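Local structure of nigerythrin (Desulfovibrio vulgaris subsp. vulgaris, 1YUZ) at residues B[45-59]-B[97-111]. The protein shows NADH peroxidase activity in vitro as a homodimeric rubrerythrin-family protein with a diiron centre and a rubredoxin-like iron centre. Sequence-based numbering, arbitrary orientation.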
loop_
_atom_site.group_PDB
_atom_site.type_symbol
_atom_site.label_atom_id
_atom_site.label_comp_id
_atom_site.label_asym_id
_atom_site.label_seq_id
_atom_site.Cartn_x
_atom_site.Cartn_y
_atom_site.Cartn_z
ATOM N N ALA B 45 18.061 -8.074 1.272
ATOM C CA ALA B 45 18.252 -9.327 0.557
ATOM C C ALA B 45 17.006 -9.663 -0.256
ATOM O O ALA B 45 17.095 -10.129 -1.390
ATOM C CB ALA B 45 18.560 -10.448 1.542
ATOM N N LYS B 46 15.838 -9.416 0.321
ATOM C CA LYS B 46 14.594 -9.703 -0.374
ATOM C C LYS B 46 14.418 -8.837 -1.619
ATOM O O LYS B 46 14.118 -9.342 -2.699
ATOM C CB LYS B 46 13.403 -9.502 0.564
ATOM C CG LYS B 46 12.104 -10.007 -0.031
ATOM C CD LYS B 46 10.955 -9.971 0.955
ATOM C CE LYS B 46 10.452 -8.563 1.188
ATOM N NZ LYS B 46 9.191 -8.582 1.986
ATOM N N TYR B 47 14.610 -7.532 -1.470
ATOM C CA TYR B 47 14.452 -6.616 -2.588
ATOM C C TYR B 47 15.482 -6.852 -3.673
ATOM O O TYR B 47 15.203 -6.659 -4.858
ATOM C CB TYR B 47 14.521 -5.181 -2.082
ATOM C CG TYR B 47 13.362 -4.834 -1.178
ATOM C CD1 TYR B 47 13.394 -3.694 -0.381
ATOM C CD2 TYR B 47 12.224 -5.648 -1.123
ATOM C CE1 TYR B 47 12.326 -3.370 0.448
ATOM C CE2 TYR B 47 11.150 -5.333 -0.297
ATOM C CZ TYR B 47 11.210 -4.194 0.483
ATOM O OH TYR B 47 10.155 -3.873 1.304
ATOM N N THR B 48 16.674 -7.269 -3.270
ATOM C CA THR B 48 17.729 -7.556 -4.228
ATOM C C THR B 48 17.311 -8.776 -5.052
ATOM O O THR B 48 17.481 -8.802 -6.272
ATOM C CB THR B 48 19.054 -7.820 -3.499
ATOM O OG1 THR B 48 19.461 -6.618 -2.836
ATOM C CG2 THR B 48 20.142 -8.247 -4.479
ATOM N N ALA B 49 16.744 -9.779 -4.388
ATOM C CA ALA B 49 16.285 -10.969 -5.095
ATOM C C ALA B 49 15.092 -10.597 -5.985
ATOM O O ALA B 49 14.988 -11.054 -7.123
ATOM C CB ALA B 49 15.890 -12.053 -4.103
ATOM N N PHE B 50 14.193 -9.767 -5.463
ATOM C CA PHE B 50 13.027 -9.340 -6.234
ATOM C C PHE B 50 13.450 -8.575 -7.491
ATOM O O PHE B 50 12.841 -8.720 -8.550
ATOM C CB PHE B 50 12.122 -8.446 -5.384
ATOM C CG PHE B 50 11.322 -9.182 -4.337
ATOM C CD1 PHE B 50 10.474 -8.475 -3.493
ATOM C CD2 PHE B 50 11.390 -10.568 -4.206
ATOM C CE1 PHE B 50 9.704 -9.129 -2.535
ATOM C CE2 PHE B 50 10.617 -11.230 -3.246
ATOM C CZ PHE B 50 9.775 -10.507 -2.412
ATOM N N ALA B 51 14.491 -7.755 -7.370
ATOM C CA ALA B 51 14.982 -6.977 -8.506
ATOM C C ALA B 51 15.515 -7.896 -9.596
ATOM O O ALA B 51 15.209 -7.724 -10.775
ATOM C CB ALA B 51 16.076 -6.023 -8.055
ATOM N N LYS B 52 16.314 -8.877 -9.198
ATOM C CA LYS B 52 16.886 -9.807 -10.158
ATOM C C LYS B 52 15.776 -10.563 -10.879
ATOM O O LYS B 52 15.833 -10.755 -12.095
ATOM C CB LYS B 52 17.821 -10.780 -9.441
ATOM C CG LYS B 52 18.520 -11.770 -10.360
ATOM C CD LYS B 52 19.620 -12.510 -9.617
ATOM C CE LYS B 52 20.228 -13.613 -10.467
ATOM N NZ LYS B 52 19.250 -14.706 -10.717
ATOM N N ALA B 53 14.760 -10.979 -10.132
ATOM C CA ALA B 53 13.639 -11.704 -10.720
ATOM C C ALA B 53 12.846 -10.802 -11.664
ATOM O O ALA B 53 12.440 -11.228 -12.743
ATOM C CB ALA B 53 12.730 -12.244 -9.620
ATOM N N ALA B 54 12.630 -9.553 -11.259
ATOM C CA ALA B 54 11.885 -8.608 -12.085
ATOM C C ALA B 54 12.554 -8.433 -13.446
ATOM O O ALA B 54 11.881 -8.414 -14.477
ATOM C CB ALA B 54 11.775 -7.261 -11.378
ATOM N N ARG B 55 13.877 -8.303 -13.452
ATOM C CA ARG B 55 14.599 -8.143 -14.707
ATOM C C ARG B 55 14.424 -9.373 -15.588
ATOM O O ARG B 55 14.204 -9.254 -16.794
ATOM C CB ARG B 55 16.087 -7.884 -14.445
ATOM C CG ARG B 55 16.367 -6.473 -13.956
ATOM C CD ARG B 55 17.842 -6.213 -13.699
ATOM N NE ARG B 55 18.056 -4.847 -13.226
ATOM C CZ ARG B 55 17.950 -3.761 -13.986
ATOM N NH1 ARG B 55 17.640 -3.868 -15.273
ATOM N NH2 ARG B 55 18.138 -2.561 -13.455
ATOM N N GLU B 56 14.519 -10.554 -14.991
ATOM C CA GLU B 56 14.361 -11.786 -15.753
ATOM C C GLU B 56 12.948 -11.872 -16.318
ATOM O O GLU B 56 12.736 -12.383 -17.418
ATOM C CB GLU B 56 14.614 -13.001 -14.859
ATOM C CG GLU B 56 15.952 -12.993 -14.150
ATOM C CD GLU B 56 16.119 -14.186 -13.233
ATOM O OE1 GLU B 56 15.199 -14.446 -12.430
ATOM O OE2 GLU B 56 17.167 -14.861 -13.310
ATOM N N GLN B 57 11.985 -11.355 -15.562
ATOM C CA GLN B 57 10.589 -11.404 -15.974
ATOM C C GLN B 57 10.194 -10.297 -16.949
ATOM O O GLN B 57 9.037 -10.211 -17.359
ATOM C CB GLN B 57 9.685 -11.374 -14.740
ATOM C CG GLN B 57 9.775 -12.640 -13.897
ATOM C CD GLN B 57 8.916 -12.584 -12.645
ATOM O OE1 GLN B 57 7.763 -12.155 -12.689
ATOM N NE2 GLN B 57 9.470 -13.033 -11.526
ATOM N N GLY B 58 11.152 -9.453 -17.318
ATOM C CA GLY B 58 10.868 -8.387 -18.263
ATOM C C GLY B 58 10.330 -7.091 -17.689
ATOM O O GLY B 58 9.822 -6.253 -18.433
ATOM N N TYR B 59 10.433 -6.919 -16.375
ATOM C CA TYR B 59 9.956 -5.698 -15.731
ATOM C C TYR B 59 11.165 -4.873 -15.303
ATOM O O TYR B 59 11.503 -4.828 -14.118
ATOM C CB TYR B 59 9.115 -6.031 -14.496
ATOM C CG TYR B 59 7.890 -6.882 -14.755
ATOM C CD1 TYR B 59 7.889 -8.246 -14.464
ATOM C CD2 TYR B 59 6.710 -6.310 -15.229
ATOM C CE1 TYR B 59 6.736 -9.017 -14.625
ATOM C CE2 TYR B 59 5.558 -7.070 -15.398
ATOM C CZ TYR B 59 5.576 -8.420 -15.089
ATOM O OH TYR B 59 4.423 -9.164 -15.205
ATOM N N ALA B 97 20.871 -14.909 4.206
ATOM C CA ALA B 97 20.794 -15.600 2.933
ATOM C C ALA B 97 19.702 -14.933 2.113
ATOM O O ALA B 97 18.854 -14.221 2.654
ATOM C CB ALA B 97 20.463 -17.066 3.151
ATOM N N ALA B 98 19.730 -15.155 0.807
ATOM C CA ALA B 98 18.732 -14.578 -0.074
ATOM C C ALA B 98 17.485 -15.455 -0.095
ATOM O O ALA B 98 17.577 -16.685 -0.135
ATOM C CB ALA B 98 19.298 -14.442 -1.475
ATOM N N PRO B 99 16.298 -14.833 -0.050
ATOM C CA PRO B 99 15.033 -15.569 -0.072
ATOM C C PRO B 99 14.620 -15.797 -1.521
ATOM O O PRO B 99 15.258 -15.284 -2.439
ATOM C CB PRO B 99 14.085 -14.618 0.640
ATOM C CG PRO B 99 14.547 -13.285 0.113
ATOM C CD PRO B 99 16.065 -13.395 0.188
ATOM N N SER B 100 13.558 -16.567 -1.721
ATOM C CA SER B 100 13.058 -16.820 -3.064
ATOM C C SER B 100 12.269 -15.618 -3.560
ATOM O O SER B 100 11.665 -14.885 -2.775
ATOM C CB SER B 100 12.130 -18.037 -3.081
ATOM O OG SER B 100 12.854 -19.244 -3.184
ATOM N N ALA B 101 12.292 -15.424 -4.870
ATOM C CA ALA B 101 11.547 -14.351 -5.511
ATOM C C ALA B 101 10.503 -15.070 -6.351
ATOM O O ALA B 101 10.822 -16.040 -7.036
ATOM C CB ALA B 101 12.462 -13.533 -6.405
ATOM N N TYR B 102 9.257 -14.619 -6.291
ATOM C CA TYR B 102 8.205 -15.258 -7.067
ATOM C C TYR B 102 7.773 -14.339 -8.201
ATOM O O TYR B 102 8.581 -13.560 -8.699
ATOM C CB TYR B 102 7.032 -15.609 -6.151
ATOM C CG TYR B 102 7.459 -16.468 -4.982
ATOM C CD1 TYR B 102 7.869 -15.894 -3.781
ATOM C CD2 TYR B 102 7.505 -17.856 -5.095
ATOM C CE1 TYR B 102 8.314 -16.681 -2.720
ATOM C CE2 TYR B 102 7.950 -18.651 -4.043
ATOM C CZ TYR B 102 8.351 -18.057 -2.861
ATOM O OH TYR B 102 8.793 -18.840 -1.821
ATOM N N SER B 103 6.519 -14.435 -8.628
ATOM C CA SER B 103 6.051 -13.572 -9.703
ATOM C C SER B 103 6.172 -12.125 -9.253
ATOM O O SER B 103 5.964 -11.807 -8.080
ATOM C CB SER B 103 4.607 -13.901 -10.071
ATOM O OG SER B 103 4.546 -15.177 -10.682
ATOM N N CYS B 104 6.507 -11.252 -10.193
ATOM C CA CYS B 104 6.712 -9.846 -9.892
ATOM C C CYS B 104 5.577 -9.175 -9.131
ATOM O O CYS B 104 5.827 -8.439 -8.174
ATOM C CB CYS B 104 6.995 -9.077 -11.180
ATOM S SG CYS B 104 7.656 -7.434 -10.891
ATOM N N ASP B 105 4.338 -9.421 -9.540
ATOM C CA ASP B 105 3.213 -8.796 -8.858
ATOM C C ASP B 105 3.154 -9.214 -7.394
ATOM O O ASP B 105 2.958 -8.378 -6.516
ATOM C CB ASP B 105 1.887 -9.097 -9.592
ATOM C CG ASP B 105 1.508 -10.571 -9.585
ATOM O OD1 ASP B 105 2.396 -11.441 -9.732
ATOM O OD2 ASP B 105 0.295 -10.859 -9.460
ATOM N N LEU B 106 3.359 -10.497 -7.123
ATOM C CA LEU B 106 3.336 -10.978 -5.748
ATOM C C LEU B 106 4.521 -10.434 -4.955
ATOM O O LEU B 106 4.411 -10.205 -3.750
ATOM C CB LEU B 106 3.324 -12.508 -5.718
ATOM C CG LEU B 106 2.025 -13.132 -6.236
ATOM C CD1 LEU B 106 2.135 -14.642 -6.187
ATOM C CD2 LEU B 106 0.852 -12.655 -5.400
ATOM N N ASN B 107 5.650 -10.213 -5.622
ATOM C CA ASN B 107 6.808 -9.665 -4.929
ATOM C C ASN B 107 6.507 -8.225 -4.523
ATOM O O ASN B 107 6.885 -7.789 -3.438
ATOM C CB ASN B 107 8.057 -9.711 -5.811
ATOM C CG ASN B 107 8.486 -11.126 -6.138
ATOM O OD1 ASN B 107 8.127 -12.072 -5.437
ATOM N ND2 ASN B 107 9.270 -11.275 -7.195
ATOM N N LEU B 108 5.826 -7.486 -5.396
ATOM C CA LEU B 108 5.458 -6.112 -5.081
ATOM C C LEU B 108 4.511 -6.103 -3.884
ATOM O O LEU B 108 4.601 -5.233 -3.029
ATOM C CB LEU B 108 4.788 -5.444 -6.282
ATOM C CG LEU B 108 5.724 -5.010 -7.411
ATOM C CD1 LEU B 108 4.905 -4.639 -8.636
ATOM C CD2 LEU B 108 6.568 -3.833 -6.959
ATOM N N ILE B 109 3.602 -7.074 -3.824
ATOM C CA ILE B 109 2.667 -7.161 -2.705
ATOM C C ILE B 109 3.428 -7.532 -1.426
ATOM O O ILE B 109 3.174 -6.970 -0.361
ATOM C CB ILE B 109 1.555 -8.205 -2.985
ATOM C CG1 ILE B 109 0.635 -7.696 -4.104
ATOM C CG2 ILE B 109 0.767 -8.492 -1.710
ATOM C CD1 ILE B 109 -0.141 -6.424 -3.759
ATOM N N SER B 110 4.362 -8.472 -1.531
ATOM C CA SER B 110 5.164 -8.866 -0.378
ATOM C C SER B 110 5.928 -7.640 0.115
ATOM O O SER B 110 6.015 -7.385 1.316
ATOM C CB SER B 110 6.146 -9.968 -0.778
ATOM O OG SER B 110 7.017 -10.292 0.291
ATOM N N GLY B 111 6.483 -6.881 -0.822
ATOM C CA GLY B 111 7.209 -5.683 -0.454
ATOM C C GLY B 111 6.298 -4.685 0.237
ATOM O O GLY B 111 6.631 -4.164 1.299
HETATM O O HOH W 1 10.133 -9.281 -8.980
HETATM O O HOH W 2 3.724 -10.494 -12.543
#
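The Phe50 ring lies flat against the side chain of Asn107: CB of Asn107 stands over the ring centre, 3.5 Å from the centroid, and the amide, its plane only 6° from that of the ring, spreads over the CD2-CE2 side. On the opposite face, near the rim, lies CG of Lys46, one turn earlier in the same helix. Asparagine suits this place because its amide can lie flat on the ring while its O and N are left to bond at the margin. OD1 takes the backbone N-H of Tyr102 on a lone pair (2.9 Å), and ND2 gives a hydrogen to a water that itself donates to Phe50 O, on helix 29-56. Lys46, bent at its third torsion, carries NZ to Ser110 OG at 3.2 Å.

Alanine methyls are short enough for the extended chain before helix 104-132 to run close along helix 29-56: Ala53 CB and Ala101 CB meet at a tight 3.5 Å. Pro99 lays its CG against Lys46 CA. At the far end the extended Gln57 chain spans two backbone groups with one amide: OE1 accepts from Cys104 N (2.9 Å, 152° at the hydrogen), while NE2 donates to Tyr102 O from above its carbonyl plane; the same oxygen receives a weak bond from Asn107 ND2. Cys104, its SG anti to the backbone N (chi1 -166°), places sulfur obliquely beside the Tyr59 ring, 4.2 Å from the centroid; Tyr59 OH is hydrogen-bonded to Thr14 OG1 of the second subunit.

These nearly antiparallel helices belong to the ferritin-like four-helix bundle holding the diiron site. Gly111, lacking a side chain, lets Tyr47 lie close, and Tyr47 OH is hydrogen-bonded to OE2 of the iron ligand Glu115. Ring-on-amide stacking and alanine and proline contacts thus supply close packing, two amides satisfy backbone groups, and Tyr47 links the seam to the metal's second shell.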